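Local coordinates for putative D-arabinose 5-phosphate isomerase (Klebsiella pneumoniae subsp. pneumoniae, PDB 3K2V), which probably interconverts D-arabinose 5-phosphate and D-ribulose 5-phosphate, here represented by its CBS-domain pair, which binds the nucleotide sugar CMP-Kdo, at residues A[39-44]-A[61-66]; A[72-77]-A[99-104]; A[126-131]-A[140-145]. All blocks are in the same frame, centred on the assembly; numbering follows the deposited sequence.

Contact 1: A[39-44]-A[61-66]. With CMK (cytidine 5'-monophosphate 3-deoxy-beta-D-gulo-oct-2-ulo-pyranosonic acid), chain G.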
loop_
_atom_site.group_PDB
_atom_site.type_symbol
_atom_site.label_atom_id
_atom_site.label_comp_id
_atom_site.label_asym_id
_atom_site.label_seq_id
_atom_site.Cartn_x
_atom_site.Cartn_y
_atom_site.Cartn_z
ATOM N N GLU A 39 17.375 -3.670 -6.920
ATOM C CA GLU A 39 16.251 -2.973 -6.309
ATOM C C GLU A 39 14.899 -3.642 -6.633
ATOM O O GLU A 39 13.884 -3.271 -6.059
ATOM C CB GLU A 39 16.249 -1.484 -6.661
ATOM C CG GLU A 39 17.359 -0.698 -5.969
ATOM C CD GLU A 39 18.715 -0.927 -6.612
ATOM O OE1 GLU A 39 19.595 -1.507 -5.944
ATOM O OE2 GLU A 39 18.904 -0.543 -7.794
ATOM N N ILE A 40 14.887 -4.616 -7.543
ATOM C CA ILE A 40 13.665 -5.356 -7.851
ATOM C C ILE A 40 13.408 -6.377 -6.724
ATOM O O ILE A 40 14.272 -7.181 -6.404
ATOM C CB ILE A 40 13.743 -6.135 -9.196
ATOM C CG1 ILE A 40 14.021 -5.202 -10.374
ATOM C CG2 ILE A 40 12.435 -6.925 -9.479
ATOM C CD1 ILE A 40 14.281 -5.976 -11.683
ATOM N N PRO A 41 12.214 -6.340 -6.122
ATOM C CA PRO A 41 11.839 -7.422 -5.203
ATOM C C PRO A 41 11.360 -8.661 -5.937
ATOM O O PRO A 41 10.361 -8.627 -6.657
ATOM C CB PRO A 41 10.715 -6.812 -4.372
ATOM C CG PRO A 41 10.104 -5.779 -5.256
ATOM C CD PRO A 41 11.129 -5.362 -6.299
ATOM N N HIS A 42 12.082 -9.743 -5.774
ATOM C CA HIS A 42 11.654 -10.997 -6.337
ATOM C C HIS A 42 12.207 -12.158 -5.551
ATOM O O HIS A 42 13.298 -12.070 -4.962
ATOM C CB HIS A 42 12.014 -11.114 -7.816
ATOM C CG HIS A 42 13.482 -11.130 -8.094
ATOM N ND1 HIS A 42 14.221 -12.296 -8.133
ATOM C CD2 HIS A 42 14.348 -10.124 -8.367
ATOM C CE1 HIS A 42 15.481 -12.002 -8.402
ATOM N NE2 HIS A 42 15.579 -10.694 -8.579
ATOM N N VAL A 43 11.396 -13.219 -5.475
ATOM C CA VAL A 43 11.803 -14.491 -4.897
ATOM C C VAL A 43 11.443 -15.590 -5.879
ATOM O O VAL A 43 10.738 -15.368 -6.854
ATOM C CB VAL A 43 11.135 -14.774 -3.522
ATOM C CG1 VAL A 43 11.476 -13.655 -2.524
ATOM C CG2 VAL A 43 9.605 -14.933 -3.641
ATOM N N GLY A 44 11.975 -16.773 -5.630
ATOM C CA GLY A 44 11.705 -17.932 -6.462
ATOM C C GLY A 44 10.453 -18.688 -6.080
ATOM O O GLY A 44 9.840 -18.460 -5.014
ATOM N N LEU A 61 8.950 -1.666 -1.441
ATOM C CA LEU A 61 7.910 -1.346 -2.406
ATOM C C LEU A 61 6.539 -1.946 -2.060
ATOM O O LEU A 61 5.600 -1.849 -2.861
ATOM C CB LEU A 61 8.339 -1.882 -3.773
ATOM C CG LEU A 61 9.639 -1.314 -4.317
ATOM C CD1 LEU A 61 9.986 -2.012 -5.591
ATOM C CD2 LEU A 61 9.522 0.183 -4.547
ATOM N N GLY A 62 6.423 -2.623 -0.920
ATOM C CA GLY A 62 5.147 -3.188 -0.503
ATOM C C GLY A 62 4.710 -4.444 -1.255
ATOM O O GLY A 62 3.583 -4.917 -1.087
HETATM N N MSE A 63 5.604 -4.999 -2.054
HETATM C CA MSE A 63 5.292 -6.160 -2.853
HETATM C C MSE A 63 6.548 -6.866 -3.296
HETATM O O MSE A 63 7.646 -6.315 -3.210
HETATM C CB MSE A 63 4.473 -5.774 -4.107
HETATM C CG MSE A 63 5.144 -4.754 -5.020
HETATM SE SE MSE A 63 5.058 -5.304 -6.909
HETATM C CE MSE A 63 6.253 -6.799 -6.796
ATOM N N THR A 64 6.375 -8.095 -3.747
ATOM C CA THR A 64 7.403 -8.851 -4.403
ATOM C C THR A 64 6.826 -9.613 -5.583
ATOM O O THR A 64 5.674 -10.041 -5.557
ATOM C CB THR A 64 8.125 -9.832 -3.436
ATOM O OG1 THR A 64 9.251 -10.434 -4.098
ATOM C CG2 THR A 64 7.167 -10.930 -2.883
ATOM N N ALA A 65 7.643 -9.766 -6.616
ATOM C CA ALA A 65 7.387 -10.716 -7.669
ATOM C C ALA A 65 7.857 -12.112 -7.259
ATOM O O ALA A 65 8.723 -12.289 -6.384
ATOM C CB ALA A 65 8.135 -10.276 -8.985
ATOM N N ILE A 66 7.273 -13.099 -7.909
ATOM C CA ILE A 66 7.731 -14.467 -7.847
ATOM C C ILE A 66 8.094 -14.815 -9.290
ATOM O O ILE A 66 7.246 -14.723 -10.188
ATOM C CB ILE A 66 6.649 -15.440 -7.337
ATOM C CG1 ILE A 66 6.248 -15.127 -5.878
ATOM C CG2 ILE A 66 7.183 -16.892 -7.411
ATOM C CD1 ILE A 66 5.245 -13.978 -5.683
HETATM N N1C CMK G . 1.458 5.419 9.205
HETATM C C2C CMK G . 1.133 6.537 10.045
HETATM N N3C CMK G . 0.119 7.397 9.650
HETATM C C4C CMK G . -0.580 7.198 8.453
HETATM C C5C CMK G . -0.267 6.124 7.631
HETATM C C6C CMK G . 0.756 5.243 8.007
HETATM O O2C CMK G . 1.717 6.735 11.110
HETATM N N4C CMK G . -1.548 8.055 8.130
HETATM C "C1'" CMK G . 2.555 4.477 9.615
HETATM C "C2'" CMK G . 2.171 2.979 9.537
HETATM O "O2'" CMK G . 1.481 2.531 10.728
HETATM C "C3'" CMK G . 3.536 2.309 9.377
HETATM C "C4'" CMK G . 4.436 3.390 8.721
HETATM O "O4'" CMK G . 3.703 4.649 8.743
HETATM O "O3'" CMK G . 4.031 1.950 10.673
HETATM C "C5'" CMK G . 4.552 3.155 7.181
HETATM O "O5'" CMK G . 3.201 3.003 6.572
HETATM P PA CMK G . 2.999 1.825 5.466
HETATM O O1A CMK G . 3.048 0.558 6.368
HETATM O O2A CMK G . 1.736 1.990 4.720
HETATM O O6 CMK G . 5.687 1.784 2.606
HETATM C C2 CMK G . 4.958 0.998 3.612
HETATM O O2 CMK G . 4.341 1.963 4.526
HETATM C C3 CMK G . 3.884 0.163 2.921
HETATM C C4 CMK G . 4.480 -0.656 1.782
HETATM O O4 CMK G . 3.409 -1.372 1.146
HETATM C C5 CMK G . 5.220 0.233 0.787
HETATM C C6 CMK G . 6.318 0.975 1.567
HETATM C C7 CMK G . 7.380 1.834 0.832
HETATM C C1 CMK G . 5.851 0.034 4.437
HETATM O O1X CMK G . 5.494 -0.141 5.619
HETATM O O1Y CMK G . 6.810 -0.565 3.885
HETATM O O5 CMK G . 4.311 1.172 0.221
HETATM C C8 CMK G . 6.835 3.068 0.128
HETATM O O8 CMK G . 7.843 4.107 0.160
HETATM O O7 CMK G . 8.357 2.293 1.779
#

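Contact 2: A[72-77]-A[99-104]. With CMK (cytidine 5'-monophosphate 3-deoxy-beta-D-gulo-oct-2-ulo-pyranosonic acid), chain C.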
loop_
_atom_site.group_PDB
_atom_site.type_symbol
_atom_site.label_atom_id
_atom_site.label_comp_id
_atom_site.label_asym_id
_atom_site.label_seq_id
_atom_site.Cartn_x
_atom_site.Cartn_y
_atom_site.Cartn_z
ATOM N N ASN A 72 11.161 -14.804 -15.677
ATOM C CA ASN A 72 9.787 -14.692 -16.106
ATOM C C ASN A 72 8.863 -14.634 -14.895
ATOM O O ASN A 72 9.074 -15.326 -13.906
ATOM C CB ASN A 72 9.397 -15.872 -16.976
ATOM C CG ASN A 72 10.067 -15.837 -18.314
ATOM O OD1 ASN A 72 10.160 -14.784 -18.944
ATOM N ND2 ASN A 72 10.543 -16.990 -18.767
ATOM N N ILE A 73 7.841 -13.815 -14.998
ATOM C CA ILE A 73 6.906 -13.575 -13.912
ATOM C C ILE A 73 5.990 -14.782 -13.781
ATOM O O ILE A 73 5.341 -15.167 -14.736
ATOM C CB ILE A 73 6.031 -12.342 -14.229
ATOM C CG1 ILE A 73 6.907 -11.075 -14.355
ATOM C CG2 ILE A 73 4.947 -12.137 -13.186
ATOM C CD1 ILE A 73 6.238 -9.960 -15.186
ATOM N N ILE A 74 5.942 -15.354 -12.586
ATOM C CA ILE A 74 5.004 -16.410 -12.260
ATOM C C ILE A 74 3.841 -15.810 -11.468
ATOM O O ILE A 74 2.688 -16.161 -11.679
ATOM C CB ILE A 74 5.675 -17.494 -11.425
ATOM C CG1 ILE A 74 6.880 -18.061 -12.164
ATOM C CG2 ILE A 74 4.643 -18.626 -11.036
ATOM C CD1 ILE A 74 7.622 -19.125 -11.324
ATOM N N GLY A 75 4.146 -14.876 -10.586
ATOM C CA GLY A 75 3.145 -14.314 -9.710
ATOM C C GLY A 75 3.652 -13.101 -8.975
ATOM O O GLY A 75 4.796 -12.641 -9.197
ATOM N N ILE A 76 2.785 -12.529 -8.149
ATOM C CA ILE A 76 3.155 -11.439 -7.267
ATOM C C ILE A 76 2.470 -11.625 -5.923
ATOM O O ILE A 76 1.499 -12.385 -5.803
ATOM C CB ILE A 76 2.788 -10.028 -7.842
ATOM C CG1 ILE A 76 1.282 -9.747 -7.759
ATOM C CG2 ILE A 76 3.307 -9.860 -9.255
ATOM C CD1 ILE A 76 0.545 -10.165 -8.955
ATOM N N PHE A 77 2.991 -10.931 -4.923
ATOM C CA PHE A 77 2.409 -10.926 -3.576
ATOM C C PHE A 77 2.616 -9.564 -2.954
ATOM O O PHE A 77 3.753 -9.078 -2.879
ATOM C CB PHE A 77 3.061 -12.000 -2.755
ATOM C CG PHE A 77 2.358 -12.288 -1.452
ATOM C CD1 PHE A 77 1.218 -13.055 -1.432
ATOM C CD2 PHE A 77 2.872 -11.828 -0.257
ATOM C CE1 PHE A 77 0.557 -13.357 -0.202
ATOM C CE2 PHE A 77 2.245 -12.126 0.964
ATOM C CZ PHE A 77 1.099 -12.890 0.984
ATOM N N ASP A 99 1.763 -21.121 -2.780
ATOM C CA ASP A 99 0.395 -21.413 -2.406
ATOM C C ASP A 99 -0.476 -20.179 -2.170
ATOM O O ASP A 99 -1.696 -20.289 -2.213
ATOM C CB ASP A 99 0.407 -22.306 -1.182
ATOM C CG ASP A 99 0.981 -23.682 -1.482
ATOM O OD1 ASP A 99 1.107 -24.092 -2.691
ATOM O OD2 ASP A 99 1.329 -24.355 -0.502
ATOM N N VAL A 100 0.136 -19.025 -1.911
ATOM C CA VAL A 100 -0.617 -17.826 -1.568
ATOM C C VAL A 100 -0.442 -16.643 -2.518
ATOM O O VAL A 100 -1.141 -15.635 -2.387
ATOM C CB VAL A 100 -0.341 -17.376 -0.121
ATOM C CG1 VAL A 100 -0.718 -18.492 0.862
ATOM C CG2 VAL A 100 1.129 -16.909 0.095
HETATM N N MSE A 101 0.485 -16.746 -3.469
HETATM C CA MSE A 101 0.711 -15.662 -4.423
HETATM C C MSE A 101 -0.489 -15.440 -5.350
HETATM O O MSE A 101 -1.269 -16.364 -5.588
HETATM C CB MSE A 101 1.918 -15.988 -5.298
HETATM C CG MSE A 101 1.730 -17.162 -6.192
HETATM SE SE MSE A 101 3.375 -17.595 -7.183
HETATM C CE MSE A 101 2.731 -19.153 -8.109
ATOM N N THR A 102 -0.622 -14.219 -5.860
ATOM C CA THR A 102 -1.518 -13.920 -6.984
ATOM C C THR A 102 -0.809 -14.384 -8.242
ATOM O O THR A 102 0.339 -14.036 -8.462
ATOM C CB THR A 102 -1.790 -12.393 -7.073
ATOM O OG1 THR A 102 -2.517 -11.983 -5.918
ATOM C CG2 THR A 102 -2.562 -11.973 -8.333
ATOM N N ARG A 103 -1.467 -15.186 -9.063
ATOM C CA ARG A 103 -0.833 -15.665 -10.280
ATOM C C ARG A 103 -0.795 -14.554 -11.335
ATOM O O ARG A 103 -1.693 -13.709 -11.391
ATOM C CB ARG A 103 -1.523 -16.916 -10.801
ATOM C CG ARG A 103 -1.231 -18.126 -9.925
ATOM C CD ARG A 103 -1.371 -19.455 -10.682
ATOM N NE ARG A 103 -0.747 -20.543 -9.915
ATOM C CZ ARG A 103 0.443 -21.100 -10.175
ATOM N NH1 ARG A 103 1.194 -20.715 -11.212
ATOM N NH2 ARG A 103 0.891 -22.067 -9.378
ATOM N N GLY A 104 0.265 -14.539 -12.136
ATOM C CA GLY A 104 0.457 -13.481 -13.129
ATOM C C GLY A 104 0.852 -12.176 -12.463
ATOM O O GLY A 104 1.676 -12.151 -11.546
HETATM N N1C CMK C . -1.639 -6.922 -8.159
HETATM C C2C CMK C . -1.331 -7.408 -9.439
HETATM N N3C CMK C . -0.313 -6.767 -10.145
HETATM C C4C CMK C . 0.359 -5.651 -9.670
HETATM C C5C CMK C . 0.051 -5.162 -8.390
HETATM C C6C CMK C . -0.956 -5.802 -7.646
HETATM O O2C CMK C . -1.897 -8.398 -9.931
HETATM N N4C CMK C . 1.316 -5.123 -10.465
HETATM C "C1'" CMK C . -2.726 -7.617 -7.378
HETATM C "C2'" CMK C . -2.308 -7.920 -5.933
HETATM O "O2'" CMK C . -1.638 -9.189 -5.914
HETATM C "C3'" CMK C . -3.661 -7.957 -5.222
HETATM C "C4'" CMK C . -4.512 -6.951 -6.022
HETATM O "O4'" CMK C . -3.808 -6.697 -7.311
HETATM O "O3'" CMK C . -4.225 -9.252 -5.336
HETATM C "C5'" CMK C . -4.596 -5.579 -5.368
HETATM O "O5'" CMK C . -3.283 -5.053 -5.039
HETATM P PA CMK C . -3.094 -4.447 -3.517
HETATM O O1A CMK C . -3.194 -5.570 -2.545
HETATM O O2A CMK C . -1.781 -3.736 -3.414
HETATM O O6 CMK C . -5.583 -1.609 -2.523
HETATM C C2 CMK C . -4.972 -2.878 -2.185
HETATM O O2 CMK C . -4.337 -3.391 -3.395
HETATM C C3 CMK C . -3.963 -2.632 -1.049
HETATM C C4 CMK C . -4.529 -1.772 0.102
HETATM O O4 CMK C . -3.477 -1.476 1.066
HETATM C C5 CMK C . -5.174 -0.499 -0.403
HETATM C C6 CMK C . -6.228 -0.914 -1.422
HETATM C C7 CMK C . -6.929 0.277 -2.062
HETATM C C1 CMK C . -6.023 -3.950 -1.842
HETATM O O1X CMK C . -6.738 -4.326 -2.798
HETATM O O1Y CMK C . -6.076 -4.414 -0.685
HETATM O O5 CMK C . -4.204 0.384 -1.016
HETATM C C8 CMK C . -8.099 -0.184 -2.946
HETATM O O8 CMK C . -8.542 0.941 -3.702
HETATM O O7 CMK C . -7.437 1.117 -1.046
#

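Contact 3: A[126-131]-A[140-145]. With CMK (cytidine 5'-monophosphate 3-deoxy-beta-D-gulo-oct-2-ulo-pyranosonic acid), chain C.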
loop_
_atom_site.group_PDB
_atom_site.type_symbol
_atom_site.label_atom_id
_atom_site.label_comp_id
_atom_site.label_asym_id
_atom_site.label_seq_id
_atom_site.Cartn_x
_atom_site.Cartn_y
_atom_site.Cartn_z
ATOM N N ILE A 126 -4.059 -0.259 -7.494
ATOM C CA ILE A 126 -2.790 -0.835 -7.064
ATOM C C ILE A 126 -1.792 0.306 -6.934
ATOM O O ILE A 126 -2.018 1.370 -7.490
ATOM C CB ILE A 126 -2.294 -1.895 -8.077
ATOM C CG1 ILE A 126 -2.098 -1.283 -9.481
ATOM C CG2 ILE A 126 -3.288 -3.074 -8.117
ATOM C CD1 ILE A 126 -1.528 -2.281 -10.589
ATOM N N THR A 127 -0.721 0.106 -6.181
ATOM C CA THR A 127 0.274 1.152 -6.023
ATOM C C THR A 127 1.658 0.801 -6.608
ATOM O O THR A 127 2.602 1.565 -6.466
ATOM C CB THR A 127 0.408 1.556 -4.585
ATOM O OG1 THR A 127 0.702 0.398 -3.803
ATOM C CG2 THR A 127 -0.934 2.211 -4.084
ATOM N N CYS A 128 1.775 -0.335 -7.272
ATOM C CA CYS A 128 3.075 -0.748 -7.844
ATOM C C CYS A 128 2.813 -1.670 -9.034
ATOM O O CYS A 128 2.016 -2.607 -8.908
ATOM C CB CYS A 128 3.945 -1.436 -6.754
ATOM S SG CYS A 128 5.747 -1.595 -7.127
ATOM N N VAL A 129 3.472 -1.413 -10.182
ATOM C CA VAL A 129 3.219 -2.129 -11.428
ATOM C C VAL A 129 4.530 -2.756 -11.939
ATOM O O VAL A 129 5.623 -2.184 -11.779
ATOM C CB VAL A 129 2.547 -1.189 -12.475
ATOM C CG1 VAL A 129 3.470 -0.036 -12.837
ATOM C CG2 VAL A 129 2.139 -1.924 -13.750
ATOM N N LEU A 130 4.415 -3.957 -12.498
ATOM C CA LEU A 130 5.581 -4.644 -13.038
ATOM C C LEU A 130 5.874 -4.050 -14.408
ATOM O O LEU A 130 4.946 -3.674 -15.144
ATOM C CB LEU A 130 5.310 -6.138 -13.189
ATOM C CG LEU A 130 4.855 -6.860 -11.912
ATOM C CD1 LEU A 130 4.487 -8.286 -12.283
ATOM C CD2 LEU A 130 5.956 -6.806 -10.863
ATOM N N VAL A 131 7.147 -3.956 -14.749
ATOM C CA VAL A 131 7.544 -3.516 -16.097
ATOM C C VAL A 131 8.146 -4.739 -16.758
ATOM O O VAL A 131 9.073 -5.348 -16.211
ATOM C CB VAL A 131 8.506 -2.339 -16.084
ATOM C CG1 VAL A 131 8.798 -1.888 -17.533
ATOM C CG2 VAL A 131 7.921 -1.160 -15.268
ATOM N N VAL A 140 10.261 -2.553 -11.806
ATOM C CA VAL A 140 9.030 -2.272 -11.077
ATOM C C VAL A 140 8.964 -0.775 -10.847
ATOM O O VAL A 140 9.991 -0.132 -10.608
ATOM C CB VAL A 140 8.989 -3.022 -9.735
ATOM C CG1 VAL A 140 7.731 -2.700 -8.971
ATOM C CG2 VAL A 140 9.083 -4.533 -9.947
ATOM N N VAL A 141 7.761 -0.227 -10.957
ATOM C CA VAL A 141 7.511 1.178 -10.677
ATOM C C VAL A 141 6.449 1.270 -9.599
ATOM O O VAL A 141 5.419 0.619 -9.705
ATOM C CB VAL A 141 6.962 1.944 -11.895
ATOM C CG1 VAL A 141 6.875 3.447 -11.563
ATOM C CG2 VAL A 141 7.809 1.711 -13.114
ATOM N N HIS A 142 6.698 2.108 -8.593
ATOM C CA HIS A 142 5.745 2.368 -7.517
ATOM C C HIS A 142 5.147 3.745 -7.743
ATOM O O HIS A 142 5.794 4.644 -8.312
ATOM C CB HIS A 142 6.471 2.348 -6.171
ATOM C CG HIS A 142 5.555 2.228 -4.986
ATOM N ND1 HIS A 142 4.882 3.308 -4.452
ATOM C CD2 HIS A 142 5.209 1.161 -4.231
ATOM C CE1 HIS A 142 4.151 2.910 -3.422
ATOM N NE2 HIS A 142 4.330 1.609 -3.263
HETATM N N MSE A 143 3.912 3.919 -7.283
HETATM C CA MSE A 143 3.265 5.231 -7.343
HETATM C C MSE A 143 4.179 6.319 -6.769
HETATM O O MSE A 143 4.240 7.407 -7.345
HETATM C CB MSE A 143 1.890 5.211 -6.649
HETATM C CG MSE A 143 0.952 6.372 -7.044
HETATM SE SE MSE A 143 -0.912 6.017 -6.463
HETATM C CE MSE A 143 -1.431 4.757 -7.859
ATOM N N HIS A 144 4.912 6.031 -5.690
ATOM C CA HIS A 144 5.862 7.003 -5.108
ATOM C C HIS A 144 6.919 7.486 -6.104
ATOM O O HIS A 144 7.306 8.649 -6.075
ATOM C CB HIS A 144 6.600 6.421 -3.895
ATOM C CG HIS A 144 5.764 6.338 -2.659
ATOM N ND1 HIS A 144 4.983 7.380 -2.217
ATOM C CD2 HIS A 144 5.602 5.340 -1.762
ATOM C CE1 HIS A 144 4.367 7.025 -1.104
ATOM N NE2 HIS A 144 4.730 5.795 -0.802
ATOM N N ASP A 145 7.372 6.585 -6.970
ATOM C CA ASP A 145 8.359 6.905 -8.014
ATOM C C ASP A 145 7.837 7.937 -9.017
ATOM O O ASP A 145 8.604 8.754 -9.529
ATOM C CB ASP A 145 8.758 5.654 -8.792
ATOM C CG ASP A 145 9.376 4.585 -7.918
ATOM O OD1 ASP A 145 10.146 4.938 -7.021
ATOM O OD2 ASP A 145 9.095 3.385 -8.127
HETATM N N1C CMK C . -1.639 -6.922 -8.159
HETATM C C2C CMK C . -1.331 -7.408 -9.439
HETATM N N3C CMK C . -0.313 -6.767 -10.145
HETATM C C4C CMK C . 0.359 -5.651 -9.670
HETATM C C5C CMK C . 0.051 -5.162 -8.390
HETATM C C6C CMK C . -0.956 -5.802 -7.646
HETATM O O2C CMK C . -1.897 -8.398 -9.931
HETATM N N4C CMK C . 1.316 -5.123 -10.465
HETATM C "C1'" CMK C . -2.726 -7.617 -7.378
HETATM C "C2'" CMK C . -2.308 -7.920 -5.933
HETATM O "O2'" CMK C . -1.638 -9.189 -5.914
HETATM C "C3'" CMK C . -3.661 -7.957 -5.222
HETATM C "C4'" CMK C . -4.512 -6.951 -6.022
HETATM O "O4'" CMK C . -3.808 -6.697 -7.311
HETATM O "O3'" CMK C . -4.225 -9.252 -5.336
HETATM C "C5'" CMK C . -4.596 -5.579 -5.368
HETATM O "O5'" CMK C . -3.283 -5.053 -5.039
HETATM P PA CMK C . -3.094 -4.447 -3.517
HETATM O O1A CMK C . -3.194 -5.570 -2.545
HETATM O O2A CMK C . -1.781 -3.736 -3.414
HETATM O O6 CMK C . -5.583 -1.609 -2.523
HETATM C C2 CMK C . -4.972 -2.878 -2.185
HETATM O O2 CMK C . -4.337 -3.391 -3.395
HETATM C C3 CMK C . -3.963 -2.632 -1.049
HETATM C C4 CMK C . -4.529 -1.772 0.102
HETATM O O4 CMK C . -3.477 -1.476 1.066
HETATM C C5 CMK C . -5.174 -0.499 -0.403
HETATM C C6 CMK C . -6.228 -0.914 -1.422
HETATM C C7 CMK C . -6.929 0.277 -2.062
HETATM C C1 CMK C . -6.023 -3.950 -1.842
HETATM O O1X CMK C . -6.738 -4.326 -2.798
HETATM O O1Y CMK C . -6.076 -4.414 -0.685
HETATM O O5 CMK C . -4.204 0.384 -1.016
HETATM C C8 CMK C . -8.099 -0.184 -2.946
HETATM O O8 CMK C . -8.542 0.941 -3.702
HETATM O O7 CMK C . -7.437 1.117 -1.046
HETATM O O HOH W 1 2.629 0.337 -1.662
#

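Contact 1: A[39-44]-A[61-66]
P41 and A65 start the contact. The amide of A65 gives its hydrogen to P41 O at 2.9 Å. Two residues on from P41, V43 N donates to A65 O at 3.0 Å. A65 O takes a second bond from T64 OG1, also 3.0 Å. The two donors come from opposite faces of the A65 carbonyl plane, so this oxygen is gripped from both. T64 OG1 gets there because it stands anti to its own backbone N (chi1 -173°), beside the carbonyl carbon. The CA-H of H42 also points at A65 O.

Side chains extend the line at both ends. The P41 ring crosses L61 at about a right angle, with P41 CD 3.6 Å from L61 CD1. P41 CG comes up against M63 O at 3.2 Å. At the other end V43 and I66 lie side by side, V43 CG2 4.0 Å from I66 CG1. H42 and A65 project on the opposite face from V43 and I66.

The strands 42-43 and 63-67 are parallel and joined by helix 49-59, a beta-alpha-beta crossover within a CBS domain. E55 of that helix accepts a hydrogen bond from H42 N, and K59 bonds I40 O. The turn before strand 63-67 reaches the CMP-Kdo site. G62 has positive phi and no side chain, and its CA comes 3.0 Å from O4 of the chain G ligand. The chemistry is two backbone bonds and one hydroxyl bond, flanked by apolar contacts, with the L61-G62 end forming a close-fitting wall for the sugar.

Contact 2: A[72-77]-A[99-104]
I76 and T102 form an antiparallel hydrogen-bonded pair. I76 N donates to T102 O at 2.9 Å. T102 N returns a bond to I76 O at 2.8 Å. G104 N adds a bond to I74 O at 3.0 Å. Between them G75 and R103 make a non-hydrogen-bonded pair, with CA atoms 4.2 Å apart. I74 and G75 both face I66 of the neighbouring strand 63-67, a classic beta bulge.

The side chains part to two faces. On one, the chain of M101, a selenomethionine, runs extended beyond CG (chi2 -176°) and carries CE to I74 CG2 at 3.5 Å. The same CE lies over the centre of the R103 guanidinium face. Further along, V100 CG2 meets F77 CE1 at 3.6 Å, and V100 O lies at the edge of the F77 ring. On the other face, in the conformer given, I76 CD1 touches T102 CG2. That CD1 of I76 also comes within 3.2 Å of the cytosine O2C. T102 OG1 lies 2.9 Å from the ribose O2', with O3' and D81 as further, weaker partners.

Strand 102-103, from the second CBS range, is the outer strand of the sheet that holds the first range's strands, so the pairing joins the two. It places the T102 hydroxyl at the ribose hydroxyls and, in the conformer given, the I76 side chain along the base near O2C.

Contact 3: A[126-131]-A[140-145]
The carbonyl oxygen of T127 is a bump that sits over the centre of one face of the H142 ring, 3.3 Å above its plane. The same oxygen accepts a nearly straight bond from M143 N (169°). The ring stands there because H142 CG is anti to its backbone N (chi1 -164°), which lays it alongside T127. Two partners lie in the ring plane at its edge. H144 N donates to H142 ND1, and a water bridges H142 NE2 and T127 OG1. H142 N in turn reaches D145 OD2 at 2.8 Å, completing a capping box at the start of helix 143-146. Strands 128-133 and 136-142 form the beta hairpin of the second CBS domain, tied by paired bonds between V129 and V141. In the conformers given, V131 CG2 nestles against V141 CG2 at 3.6 Å on one face, with V129 CG1 beside V141 CB. On the other, L130 CD2 abuts V140 CG2 at 4.0 Å. The M143 methyl, in its given conformer, meets I126 O. I126 CG2 and CD1 pack over one face of the chain C cytosine, CG2 3.6 Å from C6C. C128 O accepts a bond from its amine N4C at 3.0 Å.

Contacts 1 and 3 are buried; contact 2 is only partly so, and lies farther from the centre of the chain. Contacts 1 and 2 share one sheet: I66 N and O bond to G75 O and I74 N, so strand 63-67 pairs with strand 73-78. Contact 3 belongs to the other sheet and meets them mainly through side chains, with L130 against I73, I76 and M63. Contact 1 is parallel, while contacts 2 and 3 are antiparallel. Contacts 2 and 3 address the nucleoside of one CMP-Kdo, at ribose and base. Contact 1 meets the sugar of the other copy, which H142 and H144 of contact 3 also touch. The second subunit packs on contact 3 alone.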